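Local coordinates for protein aminotransferase (Neisseria meningitidis Z2491, PDB 3JTX) that probably transfers amino groups between amino acids and keto acids with a pyridoxal phosphate cofactor held on a lysine, as a class I/II aminotransferase, at residues 93-107 / 257-271. Residues are numbered along the deposited sequence; the frame is centred on the assembly and turned at random.
Sequences EILPVLGSREALFSF and VAGDAELLKNFLLYR
R271 grips the carboxylate of E102 end-on with two nitrogens. R271 NH2 bonds to the syn lone pair of E102 OE2 at 2.7 Å, and that oxygen lies in the guanidinium plane. R271 NH1 reaches E102 OE1 at 2.8 Å, tilted somewhat from both planes. The two flat groups are nearly coplanar, 20° apart. V97 CG1 packs over one face of the guanidinium. E102 CG sits between the backbone N and the carbonyl carbon, and the chain bends at chi2 (90°); together these bring the acid to R271 and L98. E102 OE2 also accepts from L98 N at 2.8 Å, through its anti lone pair. A water links R271 NE to P96 O.

Strand 94-97 is an edge strand, within this chain, of the large-domain sheet of this fold type I aminotransferase. It runs antiparallel to strand 255-259. L95 and V257 form a hydrogen-bonded pair. L95 CD1 reaches helix 261-274 at L264 and L268.

The F267 ring is sandwiched. R271 CD sits over the centre of one face, and F107 CD1 over the opposite one. F107 comes edge-on, planes at 78°, in a T-shaped pair. S106 OG lies at the F267 ring edge and donates a hydrogen bond to E102 O. At the start of the E102 helix, S100 N and R101 N donate hydrogen bonds to the phosphate of the modified lysine at position 245.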
loop_
_atom_site.group_PDB
_atom_site.type_symbol
_atom_site.label_atom_id
_atom_site.label_comp_id
_atom_site.label_asym_id
_atom_site.label_seq_id
_atom_site.Cartn_x
_atom_site.Cartn_y
_atom_site.Cartn_z
ATOM N N GLU A 93 4.879 18.409 -7.962
ATOM C CA GLU A 93 5.219 18.547 -6.533
ATOM C C GLU A 93 4.264 17.867 -5.566
ATOM O O GLU A 93 4.397 18.032 -4.352
ATOM C CB GLU A 93 5.340 20.025 -6.159
ATOM C CG GLU A 93 6.556 20.705 -6.766
ATOM C CD GLU A 93 6.746 22.135 -6.298
ATOM O OE1 GLU A 93 5.806 22.945 -6.450
ATOM O OE2 GLU A 93 7.851 22.445 -5.785
ATOM N N ILE A 94 3.313 17.100 -6.093
ATOM C CA ILE A 94 2.296 16.438 -5.286
ATOM C C ILE A 94 2.059 14.998 -5.759
ATOM O O ILE A 94 1.842 14.759 -6.939
ATOM C CB ILE A 94 0.953 17.198 -5.372
ATOM C CG1 ILE A 94 1.142 18.652 -4.946
ATOM C CG2 ILE A 94 -0.133 16.485 -4.531
ATOM C CD1 ILE A 94 -0.124 19.490 -4.892
ATOM N N LEU A 95 2.100 14.033 -4.843
ATOM C CA LEU A 95 1.607 12.663 -5.142
ATOM C C LEU A 95 0.535 12.274 -4.139
ATOM O O LEU A 95 0.711 12.462 -2.932
ATOM C CB LEU A 95 2.726 11.608 -5.080
ATOM C CG LEU A 95 3.823 11.651 -6.146
ATOM C CD1 LEU A 95 4.909 10.551 -5.872
ATOM C CD2 LEU A 95 3.199 11.537 -7.575
ATOM N N PRO A 96 -0.579 11.706 -4.624
ATOM C CA PRO A 96 -1.489 11.116 -3.642
ATOM C C PRO A 96 -0.920 9.841 -3.009
ATOM O O PRO A 96 -0.168 9.082 -3.657
ATOM C CB PRO A 96 -2.738 10.800 -4.469
ATOM C CG PRO A 96 -2.253 10.661 -5.869
ATOM C CD PRO A 96 -0.982 11.431 -6.015
ATOM N N VAL A 97 -1.299 9.582 -1.761
ATOM C CA VAL A 97 -0.834 8.389 -1.057
ATOM C C VAL A 97 -1.996 7.717 -0.319
ATOM O O VAL A 97 -2.986 8.362 0.007
ATOM C CB VAL A 97 0.293 8.729 -0.064
ATOM C CG1 VAL A 97 1.527 9.292 -0.807
ATOM C CG2 VAL A 97 -0.196 9.715 1.012
ATOM N N LEU A 98 -1.869 6.423 -0.053
ATOM C CA LEU A 98 -2.968 5.628 0.510
ATOM C C LEU A 98 -2.901 5.656 2.042
ATOM O O LEU A 98 -2.717 4.613 2.699
ATOM C CB LEU A 98 -2.934 4.190 -0.034
ATOM C CG LEU A 98 -2.775 4.092 -1.571
ATOM C CD1 LEU A 98 -2.869 2.633 -2.045
ATOM C CD2 LEU A 98 -3.822 4.973 -2.298
ATOM N N GLY A 99 -3.024 6.864 2.582
ATOM C CA GLY A 99 -2.722 7.134 3.985
ATOM C C GLY A 99 -1.258 7.473 4.156
ATOM O O GLY A 99 -0.405 7.001 3.384
ATOM N N SER A 100 -0.940 8.302 5.154
ATOM C CA SER A 100 0.453 8.694 5.361
ATOM C C SER A 100 1.318 7.514 5.818
ATOM O O SER A 100 2.528 7.515 5.572
ATOM C CB SER A 100 0.573 9.872 6.345
ATOM O OG SER A 100 0.183 9.508 7.659
ATOM N N ARG A 101 0.736 6.507 6.479
ATOM C CA ARG A 101 1.551 5.374 6.964
ATOM C C ARG A 101 2.368 4.713 5.844
ATOM O O ARG A 101 3.601 4.648 5.926
ATOM C CB ARG A 101 0.681 4.315 7.651
ATOM C CG ARG A 101 1.480 3.085 8.116
ATOM C CD ARG A 101 0.659 2.170 9.024
ATOM N NE ARG A 101 0.365 2.885 10.257
ATOM C CZ ARG A 101 0.696 2.488 11.480
ATOM N NH1 ARG A 101 1.285 1.311 11.706
ATOM N NH2 ARG A 101 0.403 3.285 12.500
ATOM N N GLU A 102 1.695 4.229 4.792
ATOM C CA GLU A 102 2.399 3.561 3.697
ATOM C C GLU A 102 3.416 4.494 3.043
ATOM O O GLU A 102 4.483 4.055 2.615
ATOM C CB GLU A 102 1.425 2.960 2.659
ATOM C CG GLU A 102 0.611 3.968 1.859
ATOM C CD GLU A 102 1.264 4.443 0.542
ATOM O OE1 GLU A 102 2.437 4.122 0.266
ATOM O OE2 GLU A 102 0.580 5.154 -0.226
ATOM N N ALA A 103 3.070 5.774 2.973
ATOM C CA ALA A 103 3.882 6.799 2.336
ATOM C C ALA A 103 5.176 7.034 3.106
ATOM O O ALA A 103 6.247 7.032 2.530
ATOM C CB ALA A 103 3.078 8.112 2.238
ATOM N N LEU A 104 5.066 7.200 4.421
ATOM C CA LEU A 104 6.234 7.426 5.263
ATOM C C LEU A 104 7.134 6.188 5.238
ATOM O O LEU A 104 8.360 6.301 5.107
ATOM C CB LEU A 104 5.801 7.711 6.709
ATOM C CG LEU A 104 5.141 9.052 7.007
ATOM C CD1 LEU A 104 4.274 8.970 8.280
ATOM C CD2 LEU A 104 6.187 10.181 7.118
ATOM N N PHE A 105 6.522 5.009 5.362
ATOM C CA PHE A 105 7.279 3.757 5.366
ATOM C C PHE A 105 8.044 3.551 4.064
ATOM O O PHE A 105 9.261 3.317 4.065
ATOM C CB PHE A 105 6.361 2.553 5.625
ATOM C CG PHE A 105 7.114 1.241 5.680
ATOM C CD1 PHE A 105 7.652 0.793 6.871
ATOM C CD2 PHE A 105 7.314 0.486 4.533
ATOM C CE1 PHE A 105 8.385 -0.411 6.934
ATOM C CE2 PHE A 105 8.036 -0.731 4.580
ATOM C CZ PHE A 105 8.582 -1.161 5.787
ATOM N N SER A 106 7.334 3.634 2.939
ATOM C CA SER A 106 7.969 3.404 1.648
ATOM C C SER A 106 9.018 4.470 1.316
ATOM O O SER A 106 10.084 4.139 0.786
ATOM C CB SER A 106 6.933 3.291 0.526
ATOM O OG SER A 106 6.118 4.435 0.448
ATOM N N PHE A 107 8.757 5.734 1.645
ATOM C CA PHE A 107 9.750 6.754 1.368
ATOM C C PHE A 107 11.067 6.463 2.098
ATOM O O PHE A 107 12.145 6.524 1.513
ATOM C CB PHE A 107 9.259 8.179 1.664
ATOM C CG PHE A 107 10.219 9.214 1.174
ATOM C CD1 PHE A 107 10.375 9.429 -0.193
ATOM C CD2 PHE A 107 11.035 9.908 2.054
ATOM C CE1 PHE A 107 11.314 10.322 -0.681
ATOM C CE2 PHE A 107 11.981 10.822 1.570
ATOM C CZ PHE A 107 12.120 11.027 0.219
ATOM N N VAL A 257 1.590 13.498 -0.402
ATOM C CA VAL A 257 2.937 13.957 -0.098
ATOM C C VAL A 257 3.226 15.101 -1.079
ATOM O O VAL A 257 2.774 15.075 -2.226
ATOM C CB VAL A 257 3.966 12.824 -0.207
ATOM C CG1 VAL A 257 4.003 12.223 -1.628
ATOM C CG2 VAL A 257 5.350 13.312 0.206
ATOM N N ALA A 258 3.919 16.132 -0.618
ATOM C CA ALA A 258 4.202 17.302 -1.459
ATOM C C ALA A 258 5.563 17.905 -1.146
ATOM O O ALA A 258 6.016 17.878 -0.001
ATOM C CB ALA A 258 3.117 18.358 -1.288
ATOM N N GLY A 259 6.206 18.466 -2.161
ATOM C CA GLY A 259 7.523 19.059 -1.994
ATOM C C GLY A 259 8.411 18.779 -3.191
ATOM O O GLY A 259 7.935 18.767 -4.333
ATOM N N ASP A 260 9.690 18.542 -2.911
ATOM C CA ASP A 260 10.764 18.437 -3.903
ATOM C C ASP A 260 10.359 17.554 -5.079
ATOM O O ASP A 260 10.210 16.331 -4.930
ATOM C CB ASP A 260 12.008 17.859 -3.200
ATOM C CG ASP A 260 13.243 17.846 -4.073
ATOM O OD1 ASP A 260 13.105 17.740 -5.304
ATOM O OD2 ASP A 260 14.361 17.904 -3.507
ATOM N N ALA A 261 10.178 18.178 -6.250
ATOM C CA ALA A 261 9.789 17.472 -7.492
ATOM C C ALA A 261 10.723 16.340 -7.898
ATOM O O ALA A 261 10.271 15.336 -8.463
ATOM C CB ALA A 261 9.655 18.473 -8.676
ATOM N N GLU A 262 12.021 16.502 -7.647
ATOM C CA GLU A 262 13.006 15.477 -8.018
ATOM C C GLU A 262 12.864 14.243 -7.130
ATOM O O GLU A 262 12.897 13.107 -7.615
ATOM C CB GLU A 262 14.429 16.035 -7.953
ATOM C CG GLU A 262 15.510 15.025 -8.359
ATOM N N LEU A 263 12.686 14.462 -5.833
ATOM C CA LEU A 263 12.379 13.349 -4.913
ATOM C C LEU A 263 11.105 12.602 -5.324
ATOM O O LEU A 263 11.049 11.375 -5.296
ATOM C CB LEU A 263 12.231 13.850 -3.464
ATOM C CG LEU A 263 13.527 14.353 -2.785
ATOM C CD1 LEU A 263 13.235 14.683 -1.310
ATOM C CD2 LEU A 263 14.694 13.352 -2.929
ATOM N N LEU A 264 10.078 13.343 -5.703
ATOM C CA LEU A 264 8.806 12.722 -6.022
ATOM C C LEU A 264 8.848 11.979 -7.342
ATOM O O LEU A 264 8.134 10.985 -7.510
ATOM C CB LEU A 264 7.704 13.766 -6.012
ATOM C CG LEU A 264 7.386 14.308 -4.615
ATOM C CD1 LEU A 264 6.309 15.366 -4.690
ATOM C CD2 LEU A 264 6.940 13.209 -3.662
ATOM N N LYS A 265 9.657 12.458 -8.297
ATOM C CA LYS A 265 9.840 11.737 -9.557
ATOM C C LYS A 265 10.348 10.326 -9.279
ATOM O O LYS A 265 9.818 9.327 -9.815
ATOM C CB LYS A 265 10.817 12.492 -10.472
ATOM C CG LYS A 265 11.014 11.876 -11.840
ATOM C CD LYS A 265 11.982 12.744 -12.662
ATOM C CE LYS A 265 12.142 12.209 -14.077
ATOM N NZ LYS A 265 12.813 10.869 -14.099
ATOM N N ASN A 266 11.370 10.235 -8.429
ATOM C CA ASN A 266 11.958 8.942 -8.087
ATOM C C ASN A 266 11.024 8.129 -7.211
ATOM O O ASN A 266 10.887 6.921 -7.416
ATOM C CB ASN A 266 13.329 9.110 -7.435
ATOM C CG ASN A 266 14.342 9.689 -8.394
ATOM O OD1 ASN A 266 14.286 9.425 -9.599
ATOM N ND2 ASN A 266 15.258 10.496 -7.884
ATOM N N PHE A 267 10.325 8.792 -6.293
ATOM C CA PHE A 267 9.364 8.108 -5.448
ATOM C C PHE A 267 8.229 7.487 -6.285
ATOM O O PHE A 267 7.806 6.341 -6.039
ATOM C CB PHE A 267 8.805 9.077 -4.405
ATOM C CG PHE A 267 8.087 8.423 -3.236
ATOM C CD1 PHE A 267 8.384 7.132 -2.805
ATOM C CD2 PHE A 267 7.146 9.142 -2.525
ATOM C CE1 PHE A 267 7.723 6.576 -1.718
ATOM C CE2 PHE A 267 6.493 8.583 -1.432
ATOM C CZ PHE A 267 6.790 7.304 -1.032
ATOM N N LEU A 268 7.740 8.234 -7.270
ATOM C CA LEU A 268 6.679 7.735 -8.145
ATOM C C LEU A 268 7.092 6.438 -8.866
ATOM O O LEU A 268 6.298 5.498 -8.971
ATOM C CB LEU A 268 6.261 8.806 -9.164
ATOM C CG LEU A 268 5.266 8.344 -10.233
ATOM C CD1 LEU A 268 3.959 7.903 -9.569
ATOM C CD2 LEU A 268 5.030 9.480 -11.285
ATOM N N LEU A 269 8.324 6.384 -9.365
ATOM C CA LEU A 269 8.808 5.201 -10.078
ATOM C C LEU A 269 8.764 3.976 -9.156
ATOM O O LEU A 269 8.283 2.912 -9.530
ATOM C CB LEU A 269 10.236 5.418 -10.601
ATOM C CG LEU A 269 10.868 4.257 -11.386
ATOM C CD1 LEU A 269 9.983 3.809 -12.588
ATOM C CD2 LEU A 269 12.286 4.664 -11.859
ATOM N N TYR A 270 9.279 4.144 -7.948
ATOM C CA TYR A 270 9.248 3.092 -6.945
ATOM C C TYR A 270 7.813 2.659 -6.634
ATOM O O TYR A 270 7.553 1.459 -6.502
ATOM C CB TYR A 270 9.920 3.593 -5.661
ATOM C CG TYR A 270 9.932 2.610 -4.518
ATOM C CD1 TYR A 270 11.005 1.756 -4.326
ATOM C CD2 TYR A 270 8.911 2.582 -3.596
ATOM C CE1 TYR A 270 11.038 0.855 -3.252
ATOM C CE2 TYR A 270 8.926 1.678 -2.538
ATOM C CZ TYR A 270 10.005 0.825 -2.371
ATOM O OH TYR A 270 10.017 -0.074 -1.301
ATOM N N ARG A 271 6.898 3.631 -6.534
ATOM C CA ARG A 271 5.522 3.372 -6.149
ATOM C C ARG A 271 4.747 2.634 -7.238
ATOM O O ARG A 271 3.769 1.950 -6.936
ATOM C CB ARG A 271 4.799 4.661 -5.740
ATOM C CG ARG A 271 5.321 5.247 -4.434
ATOM C CD ARG A 271 4.777 6.636 -4.161
ATOM N NE ARG A 271 3.359 6.565 -3.862
ATOM C CZ ARG A 271 2.841 6.130 -2.726
ATOM N NH1 ARG A 271 3.617 5.737 -1.726
ATOM N NH2 ARG A 271 1.534 6.104 -2.588
HETATM O O HOH W 1 10.115 21.103 -6.251
HETATM O O HOH W 2 1.382 7.962 -5.594
#